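Local coordinates for beta-1,4-mannanase (Aplysia kurodai, PDB 3VUP), which probably hydrolyses beta-1,4-linked mannan in the digestive fluid of the sea hare, using a TIM-barrel (beta/alpha)8 fold, at residues 225-229 and 271-275; 112-116 and 190-194; 176-182 and 235-239; 127-133 and 202-207. One frame throughout, in Å; residues are numbered along the deposited sequence.

Interaction 1: 225-229 and 271-275; sequences WNPKS and DEVAP
K228 and D271 reach toward each other from opposite directions, and the lysine touches two residues on its way out. From CB the chain sets off with CG anti to the carbonyl carbon (chi1 -75°) and stays extended to its tip. CG lies 3.9 Å from V273 CG2. Further along, CE comes within 3.7 Å of the same methyl, so the branched valine backs the aliphatic length of the lysine. CE also borders the carboxylate, and NZ ends 3.5 Å from D271 OD1, a long salt bridge. Two waters accept from NZ, one of them also accepting from E272 N. The firmer hold on D271 OD1 is N226 ND2, at 2.8 Å and 161°, which arrives on the syn lone pair with the oxygen in the plane of the amide. The remaining oxygens, N226 OD1 and D271 OD2, share one water and each form an Asx turn, accepting from K228 N and V273 N respectively. Asn and Asp suit these places because each can shape its own loop and still reach across. Beside them the two proline rings pack together, P227 CG being 3.7 Å from P275 CD. The contact joins the loops after the neighbouring barrel strands 220-224 and 259-262; P227 and P275 both rest on F261 of the second strand, and Y283 binds V273 O.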
loop_
_atom_site.group_PDB
_atom_site.type_symbol
_atom_site.label_atom_id
_atom_site.label_comp_id
_atom_site.label_asym_id
_atom_site.label_seq_id
_atom_site.Cartn_x
_atom_site.Cartn_y
_atom_site.Cartn_z
ATOM N N TRP A 225 4.565 8.348 -1.038
ATOM C CA TRP A 225 5.112 8.665 -2.353
ATOM C C TRP A 225 6.629 8.758 -2.360
ATOM O O TRP A 225 7.268 8.579 -3.395
ATOM C CB TRP A 225 4.456 9.933 -2.906
ATOM C CG TRP A 225 5.321 11.165 -3.041
ATOM C CD1 TRP A 225 5.764 11.709 -4.215
ATOM C CD2 TRP A 225 5.798 12.040 -1.997
ATOM N NE1 TRP A 225 6.490 12.849 -3.973
ATOM C CE2 TRP A 225 6.526 13.073 -2.623
ATOM C CE3 TRP A 225 5.705 12.041 -0.597
ATOM C CZ2 TRP A 225 7.154 14.093 -1.904
ATOM C CZ3 TRP A 225 6.335 13.060 0.116
ATOM C CH2 TRP A 225 7.043 14.070 -0.542
ATOM N N ASN A 226 7.186 9.039 -1.184
ATOM C CA ASN A 226 8.592 9.352 -1.004
ATOM C C ASN A 226 8.788 9.289 0.512
ATOM O O ASN A 226 7.932 9.772 1.255
ATOM C CB ASN A 226 8.838 10.774 -1.540
ATOM C CG ASN A 226 10.301 11.185 -1.529
ATOM O OD1 ASN A 226 10.985 11.066 -0.511
ATOM N ND2 ASN A 226 10.784 11.686 -2.670
ATOM N N PRO A 227 9.898 8.698 0.989
ATOM C CA PRO A 227 10.074 8.628 2.443
ATOM C C PRO A 227 10.213 9.986 3.145
ATOM O O PRO A 227 10.225 10.003 4.371
ATOM C CB PRO A 227 11.364 7.812 2.601
ATOM C CG PRO A 227 12.077 7.988 1.307
ATOM C CD PRO A 227 10.997 8.036 0.269
ATOM N N LYS A 228 10.287 11.088 2.401
ATOM C CA LYS A 228 10.284 12.413 3.013
ATOM C C LYS A 228 9.136 12.656 3.993
ATOM O O LYS A 228 9.291 13.476 4.889
ATOM C CB LYS A 228 10.317 13.507 1.946
ATOM C CG LYS A 228 11.677 13.666 1.295
ATOM C CD LYS A 228 11.656 14.643 0.140
ATOM C CE LYS A 228 13.036 14.739 -0.504
ATOM N NZ LYS A 228 13.073 15.765 -1.586
ATOM N N SER A 229 7.990 11.989 3.827
ATOM C CA SER A 229 6.887 12.143 4.778
ATOM C C SER A 229 6.902 11.133 5.927
ATOM O O SER A 229 6.010 11.166 6.767
ATOM C CB SER A 229 5.558 12.013 4.051
ATOM O OG SER A 229 5.527 10.739 3.443
ATOM N N ASP A 271 16.795 11.749 -5.496
ATOM C CA ASP A 271 16.823 12.864 -4.551
ATOM C C ASP A 271 17.657 12.540 -3.307
ATOM O O ASP A 271 18.198 11.447 -3.192
ATOM C CB ASP A 271 15.410 13.419 -4.250
ATOM C CG ASP A 271 14.578 12.553 -3.311
ATOM O OD1 ASP A 271 13.332 12.721 -3.365
ATOM O OD2 ASP A 271 15.123 11.764 -2.510
ATOM N N GLU A 272 17.775 13.498 -2.395
ATOM C CA GLU A 272 18.704 13.359 -1.278
ATOM C C GLU A 272 18.271 12.348 -0.223
ATOM O O GLU A 272 19.047 12.002 0.667
ATOM C CB GLU A 272 18.953 14.714 -0.620
ATOM C CG GLU A 272 19.429 15.798 -1.570
ATOM C CD GLU A 272 19.660 17.119 -0.862
ATOM O OE1 GLU A 272 19.438 17.180 0.366
ATOM O OE2 GLU A 272 20.062 18.096 -1.527
ATOM N N VAL A 273 17.034 11.875 -0.324
ATOM C CA VAL A 273 16.467 10.995 0.687
ATOM C C VAL A 273 16.159 9.617 0.070
ATOM O O VAL A 273 15.603 8.739 0.724
ATOM C CB VAL A 273 15.210 11.670 1.307
ATOM C CG1 VAL A 273 14.680 10.917 2.517
ATOM C CG2 VAL A 273 15.561 13.089 1.723
ATOM N N ALA A 274 16.570 9.412 -1.179
ATOM C CA ALA A 274 16.108 8.249 -1.938
ATOM C C ALA A 274 16.508 6.910 -1.327
ATOM O O ALA A 274 17.672 6.690 -1.008
ATOM C CB ALA A 274 16.601 8.323 -3.370
ATOM N N PRO A 275 15.547 5.988 -1.206
ATOM C CA PRO A 275 15.897 4.648 -0.731
ATOM C C PRO A 275 16.979 3.974 -1.580
ATOM O O PRO A 275 17.774 3.213 -1.037
ATOM C CB PRO A 275 14.562 3.906 -0.798
ATOM C CG PRO A 275 13.560 4.989 -0.455
ATOM C CD PRO A 275 14.091 6.210 -1.191
HETATM O O HOH W 1 13.373 9.985 -1.489
HETATM O O HOH W 2 15.965 15.799 -1.857
HETATM O O HOH W 3 11.096 15.308 -3.478
#

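Interaction 2: 112-116 and 190-194; sequences NAAVN and WAGNK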
loop_
_atom_site.group_PDB
_atom_site.type_symbol
_atom_site.label_atom_id
_atom_site.label_comp_id
_atom_site.label_asym_id
_atom_site.label_seq_id
_atom_site.Cartn_x
_atom_site.Cartn_y
_atom_site.Cartn_z
ATOM N N ASN A 112 -6.610 5.882 -3.081
ATOM C CA ASN A 112 -5.552 6.533 -3.839
ATOM C C ASN A 112 -5.686 8.048 -3.729
ATOM O O ASN A 112 -6.787 8.590 -3.881
ATOM C CB ASN A 112 -5.662 6.131 -5.313
ATOM C CG ASN A 112 -4.580 6.741 -6.181
ATOM O OD1 ASN A 112 -3.458 6.972 -5.725
ATOM N ND2 ASN A 112 -4.905 6.991 -7.453
ATOM N N ALA A 113 -4.562 8.721 -3.486
ATOM C CA ALA A 113 -4.511 10.181 -3.498
ATOM C C ALA A 113 -3.463 10.736 -4.474
ATOM O O ALA A 113 -3.130 11.921 -4.417
ATOM C CB ALA A 113 -4.268 10.725 -2.093
ATOM N N ALA A 114 -2.957 9.898 -5.382
ATOM C CA ALA A 114 -1.942 10.350 -6.350
ATOM C C ALA A 114 -2.513 11.109 -7.545
ATOM O O ALA A 114 -1.758 11.677 -8.337
ATOM C CB ALA A 114 -1.106 9.181 -6.834
ATOM N N VAL A 115 -3.835 11.066 -7.695
ATOM C CA VAL A 115 -4.548 11.859 -8.687
ATOM C C VAL A 115 -5.708 12.532 -7.971
ATOM O O VAL A 115 -6.061 12.146 -6.862
ATOM C CB VAL A 115 -5.071 11.004 -9.869
ATOM C CG1 VAL A 115 -3.908 10.396 -10.640
ATOM C CG2 VAL A 115 -6.048 9.932 -9.385
ATOM N N ASN A 116 -6.280 13.547 -8.605
ATOM C CA ASN A 116 -7.385 14.304 -8.038
ATOM C C ASN A 116 -8.561 14.153 -8.997
ATOM O O ASN A 116 -8.855 15.055 -9.789
ATOM C CB ASN A 116 -6.961 15.766 -7.886
ATOM C CG ASN A 116 -7.950 16.608 -7.084
ATOM O OD1 ASN A 116 -9.075 16.204 -6.811
ATOM N ND2 ASN A 116 -7.511 17.803 -6.707
ATOM N N TRP A 190 1.048 17.607 -5.351
ATOM C CA TRP A 190 1.038 17.797 -6.800
ATOM C C TRP A 190 -0.341 17.720 -7.419
ATOM O O TRP A 190 -0.604 18.391 -8.415
ATOM C CB TRP A 190 1.953 16.794 -7.500
ATOM C CG TRP A 190 1.521 15.352 -7.363
ATOM C CD1 TRP A 190 0.675 14.668 -8.190
ATOM C CD2 TRP A 190 1.926 14.419 -6.345
ATOM N NE1 TRP A 190 0.524 13.373 -7.750
ATOM C CE2 TRP A 190 1.279 13.193 -6.621
ATOM C CE3 TRP A 190 2.770 14.501 -5.233
ATOM C CZ2 TRP A 190 1.452 12.059 -5.829
ATOM C CZ3 TRP A 190 2.933 13.372 -4.442
ATOM C CH2 TRP A 190 2.273 12.170 -4.744
ATOM N N ALA A 191 -1.210 16.894 -6.845
ATOM C CA ALA A 191 -2.551 16.721 -7.391
ATOM C C ALA A 191 -3.503 17.808 -6.887
ATOM O O ALA A 191 -4.640 17.909 -7.350
ATOM C CB ALA A 191 -3.080 15.321 -7.065
ATOM N N GLY A 192 -3.020 18.622 -5.951
ATOM C CA GLY A 192 -3.800 19.699 -5.369
ATOM C C GLY A 192 -3.597 19.751 -3.867
ATOM O O GLY A 192 -3.791 18.755 -3.172
ATOM N N ASN A 193 -3.189 20.913 -3.364
ATOM C CA ASN A 193 -2.995 21.110 -1.933
ATOM C C ASN A 193 -4.366 21.112 -1.283
ATOM O O ASN A 193 -5.034 22.137 -1.284
ATOM C CB ASN A 193 -2.318 22.457 -1.663
ATOM C CG ASN A 193 -0.894 22.528 -2.188
ATOM O OD1 ASN A 193 -0.321 21.526 -2.623
ATOM N ND2 ASN A 193 -0.304 23.719 -2.132
ATOM N N LYS A 194 -4.786 19.982 -0.727
ATOM C CA LYS A 194 -6.176 19.793 -0.323
ATOM C C LYS A 194 -6.369 19.479 1.164
ATOM O O LYS A 194 -7.288 20.020 1.787
ATOM C CB LYS A 194 -6.787 18.681 -1.181
ATOM C CG LYS A 194 -8.269 18.763 -1.458
ATOM C CD LYS A 194 -8.619 17.716 -2.506
ATOM C CE LYS A 194 -10.055 17.799 -2.970
ATOM N NZ LYS A 194 -10.307 16.709 -3.945
#
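The indole NE1 of W190 donates to A114 O over 2.9 Å, at 151°, with the oxygen at the ring edge and slightly tilted from its plane. The ring is brought there by a first torsion that sets CG between the backbone N and the carbonyl carbon (chi1 65°). Alongside this bond A114 CB lies in the ring plane, 4.0 Å from W190 CZ2. A tryptophan serves well here, since its one edge offers both an N-H and a flat apolar rim. Next along the chain, A191 points its methyl at the backbone between V115 and N116, where a small side chain lets the two loops come close. These loops follow the adjacent barrel strands 105-112 and 157-161, at the end of the barrel where TIM-barrel enzymes carry their active sites. A bound Tris molecule, probably from the crystallisation liquor, lies about 4 Å from the A114 side chain. N112 shapes the first loop with an Asx turn: its OD1 accepts from A114 N at 3.0 Å and also from N161 ND2. At the outer side N116 works with both ends of its amide. ND2 donates to A191 O over 2.9 Å, the oxygen lying close to the amide plane, while OD1 accepts from K194 NZ at 3.2 Å. K194 is extended beyond CG and meets the asparagine from the opposite direction. Between these two partners G192 has a positive phi of 137°, in a backbone where a beta carbon would jam against A191 O and collide with N116 ND2.

Interaction 3: 176-182 and 235-239; sequences KCYDTTA and NMNNH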
loop_
_atom_site.group_PDB
_atom_site.type_symbol
_atom_site.label_atom_id
_atom_site.label_comp_id
_atom_site.label_asym_id
_atom_site.label_seq_id
_atom_site.Cartn_x
_atom_site.Cartn_y
_atom_site.Cartn_z
ATOM N N LYS A 176 3.666 18.632 15.950
ATOM C CA LYS A 176 4.625 18.083 14.999
ATOM C C LYS A 176 3.984 17.079 14.043
ATOM O O LYS A 176 4.290 17.074 12.849
ATOM C CB LYS A 176 5.789 17.437 15.758
ATOM C CG LYS A 176 6.809 16.719 14.887
ATOM C CD LYS A 176 7.973 16.179 15.723
ATOM C CE LYS A 176 8.905 15.305 14.890
ATOM N NZ LYS A 176 8.377 13.925 14.681
ATOM N N CYS A 177 3.084 16.238 14.549
ATOM C CA CYS A 177 2.440 15.249 13.691
ATOM C C CYS A 177 1.679 15.853 12.520
ATOM O O CYS A 177 1.434 15.156 11.530
ATOM C CB CYS A 177 1.467 14.383 14.493
ATOM S SG CYS A 177 2.235 13.319 15.706
ATOM N N TYR A 178 1.282 17.120 12.639
ATOM C CA TYR A 178 0.467 17.754 11.603
ATOM C C TYR A 178 1.234 18.774 10.757
ATOM O O TYR A 178 0.745 19.208 9.717
ATOM C CB TYR A 178 -0.759 18.443 12.223
ATOM C CG TYR A 178 -1.580 17.583 13.174
ATOM C CD1 TYR A 178 -1.645 16.199 13.036
ATOM C CD2 TYR A 178 -2.292 18.164 14.217
ATOM C CE1 TYR A 178 -2.389 15.421 13.914
ATOM C CE2 TYR A 178 -3.042 17.398 15.095
ATOM C CZ TYR A 178 -3.088 16.024 14.939
ATOM O OH TYR A 178 -3.826 15.245 15.810
ATOM N N ASP A 179 2.424 19.159 11.202
ATOM C CA ASP A 179 3.198 20.211 10.554
ATOM C C ASP A 179 3.848 19.680 9.279
ATOM O O ASP A 179 4.482 18.629 9.313
ATOM C CB ASP A 179 4.271 20.682 11.534
ATOM C CG ASP A 179 5.119 21.796 10.980
ATOM O OD1 ASP A 179 4.929 22.953 11.419
ATOM O OD2 ASP A 179 5.977 21.517 10.112
ATOM N N THR A 180 3.715 20.407 8.165
ATOM C CA THR A 180 4.296 19.945 6.905
ATOM C C THR A 180 5.359 20.900 6.375
ATOM O O THR A 180 5.678 20.890 5.184
ATOM C CB THR A 180 3.228 19.692 5.829
ATOM O OG1 THR A 180 2.518 20.908 5.580
ATOM C CG2 THR A 180 2.251 18.627 6.283
ATOM N N THR A 181 5.925 21.724 7.249
ATOM C CA THR A 181 6.984 22.613 6.800
ATOM C C THR A 181 8.203 21.871 6.235
ATOM O O THR A 181 8.825 22.348 5.288
ATOM C CB THR A 181 7.406 23.628 7.882
ATOM O OG1 THR A 181 7.938 22.947 9.025
ATOM C CG2 THR A 181 6.223 24.494 8.284
ATOM N N ALA A 182 8.514 20.686 6.761
ATOM C CA ALA A 182 9.647 19.927 6.225
ATOM C C ALA A 182 9.412 19.482 4.780
ATOM O O ALA A 182 10.369 19.208 4.055
ATOM C CB ALA A 182 9.965 18.728 7.098
ATOM N N ASN A 235 16.313 15.732 7.843
ATOM C CA ASN A 235 15.636 17.017 8.044
ATOM C C ASN A 235 14.133 16.934 7.754
ATOM O O ASN A 235 13.490 17.948 7.478
ATOM C CB ASN A 235 16.288 18.156 7.238
ATOM C CG ASN A 235 17.798 18.203 7.393
ATOM O OD1 ASN A 235 18.325 18.097 8.503
ATOM N ND2 ASN A 235 18.507 18.362 6.271
ATOM N N MET A 236 13.581 15.723 7.844
ATOM C CA MET A 236 12.176 15.468 7.582
ATOM C C MET A 236 11.419 15.162 8.874
ATOM O O MET A 236 11.988 15.190 9.966
ATOM C CB MET A 236 12.037 14.332 6.564
ATOM C CG MET A 236 12.672 14.680 5.223
ATOM S SD MET A 236 11.828 16.029 4.371
ATOM C CE MET A 236 13.184 16.666 3.375
ATOM N N ASN A 237 10.138 14.848 8.729
ATOM C CA ASN A 237 9.240 14.608 9.843
ATOM C C ASN A 237 8.403 13.373 9.515
ATOM O O ASN A 237 7.752 13.335 8.467
ATOM C CB ASN A 237 8.373 15.863 9.975
ATOM C CG ASN A 237 7.339 15.785 11.068
ATOM O OD1 ASN A 237 7.385 14.929 11.945
ATOM N ND2 ASN A 237 6.384 16.716 11.023
ATOM N N ASN A 238 8.414 12.366 10.392
ATOM C CA ASN A 238 7.634 11.154 10.160
ATOM C C ASN A 238 6.207 11.335 10.644
ATOM O O ASN A 238 5.953 11.364 11.849
ATOM C CB ASN A 238 8.262 9.949 10.858
ATOM C CG ASN A 238 7.435 8.696 10.690
ATOM O OD1 ASN A 238 6.606 8.596 9.777
ATOM N ND2 ASN A 238 7.645 7.730 11.576
ATOM N N HIS A 239 5.287 11.470 9.699
ATOM C CA HIS A 239 3.887 11.673 10.024
ATOM C C HIS A 239 3.125 10.430 10.444
ATOM O O HIS A 239 2.007 10.539 10.935
ATOM C CB HIS A 239 3.182 12.308 8.837
ATOM C CG HIS A 239 3.578 13.728 8.634
ATOM N ND1 HIS A 239 3.079 14.743 9.420
ATOM C CD2 HIS A 239 4.485 14.300 7.809
ATOM C CE1 HIS A 239 3.637 15.885 9.063
ATOM N NE2 HIS A 239 4.498 15.645 8.088
HETATM O O HOH W 4 6.442 17.409 7.220
HETATM O O HOH W 5 7.402 19.296 9.124
HETATM O O HOH W 6 12.979 19.553 5.177
#
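The backbones approach twice, C177 to H239 and A182 to M236, with CA atoms 5.3 Å apart in both pairs. Both segments belong to long loops of the TIM barrel, one after strand 157-161 and the other after strand 220-224, and the disulfide from C177 to C244 pins the first to helix 242-249. N237 carries the centre of the contact. A first torsion of 178° swings its amide away from the main-chain nitrogen, and ND2 donates to K176 O at 2.8 Å and 169°, the acceptor lying in the amide plane. D179 N reaches the same oxygen from the opposite face, so K176 O is gripped by two donors. The other end of the amide, N237 OD1, takes K176 NZ at 3.1 Å; the lysine slides past the asparagine, bends at its last torsion, and also forms a salt bridge with D232. An asparagine suits because it can donate and accept at once; a leucine in its place would probably leave K176 O without its side-chain donor and the lysine ammonium with one mate fewer. A182 has a methyl small enough to sit 3.6 Å from N235 O, while the sulfur of M236 meets A182 O. H239 packs one face near N237 CG and stacks with Y197. Its ND1 donates to C177 O over 2.7 Å, with that oxygen in the ring plane but the nitrogen well above the plane of the carbonyl.

Interaction 4: 127-133 and 202-207; sequences IKDQHKL and RFLNWQ. With SO4 (sulfate ion), chain J.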
loop_
_atom_site.group_PDB
_atom_site.type_symbol
_atom_site.label_atom_id
_atom_site.label_comp_id
_atom_site.label_asym_id
_atom_site.label_seq_id
_atom_site.Cartn_x
_atom_site.Cartn_y
_atom_site.Cartn_z
ATOM N N ILE A 127 -12.521 11.521 4.177
ATOM C CA ILE A 127 -11.370 12.142 4.821
ATOM C C ILE A 127 -11.799 13.274 5.756
ATOM O O ILE A 127 -11.253 13.428 6.853
ATOM C CB ILE A 127 -10.367 12.659 3.772
ATOM C CG1 ILE A 127 -9.784 11.479 2.987
ATOM C CG2 ILE A 127 -9.258 13.469 4.426
ATOM C CD1 ILE A 127 -9.029 11.884 1.733
ATOM N N LYS A 128 -12.789 14.051 5.333
ATOM C CA LYS A 128 -13.161 15.244 6.079
ATOM C C LYS A 128 -14.267 15.047 7.123
ATOM O O LYS A 128 -14.293 15.770 8.117
ATOM C CB LYS A 128 -13.530 16.383 5.122
ATOM C CG LYS A 128 -12.352 16.906 4.319
ATOM C CD LYS A 128 -12.753 18.070 3.427
ATOM C CE LYS A 128 -11.552 18.597 2.655
ATOM N NZ LYS A 128 -11.942 19.477 1.517
ATOM N N ASP A 129 -15.159 14.082 6.896
ATOM C CA ASP A 129 -16.383 13.923 7.685
ATOM C C ASP A 129 -16.337 12.604 8.454
ATOM O O ASP A 129 -16.345 11.523 7.861
ATOM C CB ASP A 129 -17.600 13.977 6.743
ATOM C CG ASP A 129 -18.943 13.955 7.472
ATOM O OD1 ASP A 129 -19.843 14.714 7.052
ATOM O OD2 ASP A 129 -19.125 13.176 8.429
ATOM N N GLN A 130 -16.283 12.701 9.779
ATOM C CA GLN A 130 -16.175 11.523 10.640
ATOM C C GLN A 130 -17.360 10.573 10.508
ATOM O O GLN A 130 -17.203 9.356 10.604
ATOM C CB GLN A 130 -16.010 11.939 12.105
ATOM C CG GLN A 130 -14.699 12.638 12.426
ATOM C CD GLN A 130 -14.498 12.841 13.921
ATOM O OE1 GLN A 130 -13.424 13.244 14.368
ATOM N NE2 GLN A 130 -15.533 12.556 14.701
ATOM N N HIS A 131 -18.549 11.118 10.295
ATOM C CA HIS A 131 -19.723 10.269 10.158
ATOM C C HIS A 131 -19.703 9.482 8.859
ATOM O O HIS A 131 -20.084 8.309 8.827
ATOM C CB HIS A 131 -21.000 11.093 10.287
ATOM C CG HIS A 131 -21.106 11.818 11.592
ATOM N ND1 HIS A 131 -21.265 11.164 12.794
ATOM C CD2 HIS A 131 -21.049 13.138 11.888
ATOM C CE1 HIS A 131 -21.317 12.049 13.772
ATOM N NE2 HIS A 131 -21.183 13.254 13.250
ATOM N N LYS A 132 -19.249 10.123 7.789
ATOM C CA LYS A 132 -19.103 9.420 6.523
ATOM C C LYS A 132 -18.043 8.320 6.628
ATOM O O LYS A 132 -18.264 7.191 6.184
ATOM C CB LYS A 132 -18.826 10.401 5.382
ATOM C CG LYS A 132 -20.002 11.338 5.126
ATOM C CD LYS A 132 -19.743 12.303 3.986
ATOM C CE LYS A 132 -20.943 13.215 3.770
ATOM N NZ LYS A 132 -20.738 14.133 2.617
ATOM N N LEU A 133 -16.904 8.640 7.232
ATOM C CA LEU A 133 -15.875 7.637 7.447
ATOM C C LEU A 133 -16.404 6.449 8.255
ATOM O O LEU A 133 -16.138 5.291 7.911
ATOM C CB LEU A 133 -14.670 8.257 8.144
ATOM C CG LEU A 133 -13.522 7.296 8.443
ATOM C CD1 LEU A 133 -13.051 6.582 7.172
ATOM C CD2 LEU A 133 -12.381 8.059 9.083
ATOM N N ARG A 202 -6.488 10.692 11.069
ATOM C CA ARG A 202 -7.690 10.082 11.611
ATOM C C ARG A 202 -8.209 9.020 10.644
ATOM O O ARG A 202 -8.558 7.913 11.047
ATOM C CB ARG A 202 -8.773 11.127 11.870
ATOM C CG ARG A 202 -10.095 10.504 12.283
ATOM C CD ARG A 202 -11.196 11.539 12.480
ATOM N NE ARG A 202 -11.564 12.211 11.237
ATOM C CZ ARG A 202 -11.282 13.480 10.967
ATOM N NH1 ARG A 202 -10.623 14.221 11.849
ATOM N NH2 ARG A 202 -11.657 14.006 9.810
ATOM N N PHE A 203 -8.264 9.373 9.366
ATOM C CA PHE A 203 -8.711 8.480 8.298
ATOM C C PHE A 203 -7.928 7.171 8.331
ATOM O O PHE A 203 -8.510 6.086 8.261
ATOM C CB PHE A 203 -8.533 9.244 6.977
ATOM C CG PHE A 203 -8.842 8.471 5.715
ATOM C CD1 PHE A 203 -10.147 8.312 5.267
ATOM C CD2 PHE A 203 -7.810 8.020 4.912
ATOM C CE1 PHE A 203 -10.412 7.657 4.067
ATOM C CE2 PHE A 203 -8.066 7.364 3.722
ATOM C CZ PHE A 203 -9.363 7.184 3.295
ATOM N N LEU A 204 -6.612 7.283 8.462
ATOM C CA LEU A 204 -5.755 6.109 8.521
ATOM C C LEU A 204 -5.898 5.340 9.841
ATOM O O LEU A 204 -6.049 4.118 9.841
ATOM C CB LEU A 204 -4.301 6.512 8.263
ATOM C CG LEU A 204 -4.012 7.133 6.886
ATOM C CD1 LEU A 204 -2.612 7.730 6.845
ATOM C CD2 LEU A 204 -4.185 6.114 5.771
ATOM N N ASN A 205 -5.868 6.056 10.958
ATOM C CA ASN A 205 -5.986 5.428 12.275
ATOM C C ASN A 205 -7.280 4.637 12.402
ATOM O O ASN A 205 -7.274 3.496 12.867
ATOM C CB ASN A 205 -5.901 6.506 13.363
ATOM C CG ASN A 205 -6.142 5.973 14.770
ATOM O OD1 ASN A 205 -7.154 6.281 15.400
ATOM N ND2 ASN A 205 -5.204 5.186 15.279
ATOM N N TRP A 206 -8.399 5.233 11.998
ATOM C CA TRP A 206 -9.678 4.551 12.182
ATOM C C TRP A 206 -9.771 3.295 11.326
ATOM O O TRP A 206 -10.291 2.272 11.767
ATOM C CB TRP A 206 -10.852 5.486 11.899
ATOM C CG TRP A 206 -11.090 6.521 12.968
ATOM C CD1 TRP A 206 -10.245 6.883 13.990
ATOM C CD2 TRP A 206 -12.268 7.320 13.124
ATOM N NE1 TRP A 206 -10.830 7.861 14.760
ATOM C CE2 TRP A 206 -12.069 8.150 14.249
ATOM C CE3 TRP A 206 -13.469 7.422 12.415
ATOM C CZ2 TRP A 206 -13.029 9.068 14.679
ATOM C CZ3 TRP A 206 -14.415 8.331 12.842
ATOM C CH2 TRP A 206 -14.192 9.140 13.967
ATOM N N GLN A 207 -9.262 3.357 10.100
ATOM C CA GLN A 207 -9.315 2.174 9.252
ATOM C C GLN A 207 -8.382 1.073 9.749
ATOM O O GLN A 207 -8.754 -0.100 9.768
ATOM C CB GLN A 207 -9.037 2.529 7.797
ATOM C CG GLN A 207 -10.119 3.384 7.161
ATOM C CD GLN A 207 -9.759 3.750 5.742
ATOM O OE1 GLN A 207 -10.095 3.034 4.804
ATOM N NE2 GLN A 207 -9.039 4.851 5.577
HETATM S S SO4 J . -20.436 16.668 13.786
HETATM O O1 SO4 J . -20.891 15.655 14.738
HETATM O O2 SO4 J . -19.540 16.049 12.812
HETATM O O3 SO4 J . -21.590 17.240 13.096
HETATM O O4 SO4 J . -19.716 17.718 14.501
HETATM O O HOH W 7 -11.056 11.084 8.423
HETATM O O HOH W 8 -13.232 11.546 8.701
#
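L133 is the bump, a knob whose hole is walled by R202, F203, W206 and Q207. Its CG stands anti to the backbone N (chi1 179°), and the two methyls then part: CD2 presses to 3.6 Å from W206 CE3, while CD1 meets F203 CD1 at 3.9 Å. A branched leucine fills this hollow because it touches both aromatic walls. F203 is sandwiched: I127 CG1 lies over one face in a CH-pi contact, 4.0 Å from the ring centroid, and Q207 NE2 sits above the opposite face while donating to F203 O, its OE1 accepting from W111 NE1. On the outer side Q130 fills the angle between two long side chains, its CG over one face of the R202 guanidinium in the conformer described, its CD 3.7 Å from W206 CH2. The indole is backed by R202 CG, on one face toward the rim. Replacing W206 by an alanine is likely to open a gap beside L133 CD2 and Q130 and to leave G249 O without the indole N-H. D129 ends one helix and starts the next: as N-cap its OD2 accepts from K132 N at 3.1 Å and, more weakly, from H131 N. H131 NE2 donates to O1 of a sulfate, probably from the crystallisation liquor, at 2.8 Å. Helices 122-128 and 130-147, joined at D129, thus lie against helix 197-214 around the barrel, with F203 reaching inward to M160 of strand 157-161, R202 paired with D199, and K251 forming a cation-pi contact with W206.

In the fold
From the N terminus, four contacts open and close in overlapping order. Interaction 2 begins at 112-116, interaction 4 at 127-133 and interaction 3 at 176-182; interaction 2 then closes at 190-194 and interaction 4 at 202-207. These three cross one another and none nests. Interaction 1 opens at 225-229 before interaction 3 closes at 235-239, so these cross too; it ends at 271-275, in series after interactions 2 and 4. Interactions 1, 2 and 3 tie together loops after strands 105-112, 157-161, 220-224 and 259-262, whereas interaction 4 joins outer helices. W225 packs on W190, linking 1 to 2, and S229 O probably accepts from H239 N, linking 1 to 3.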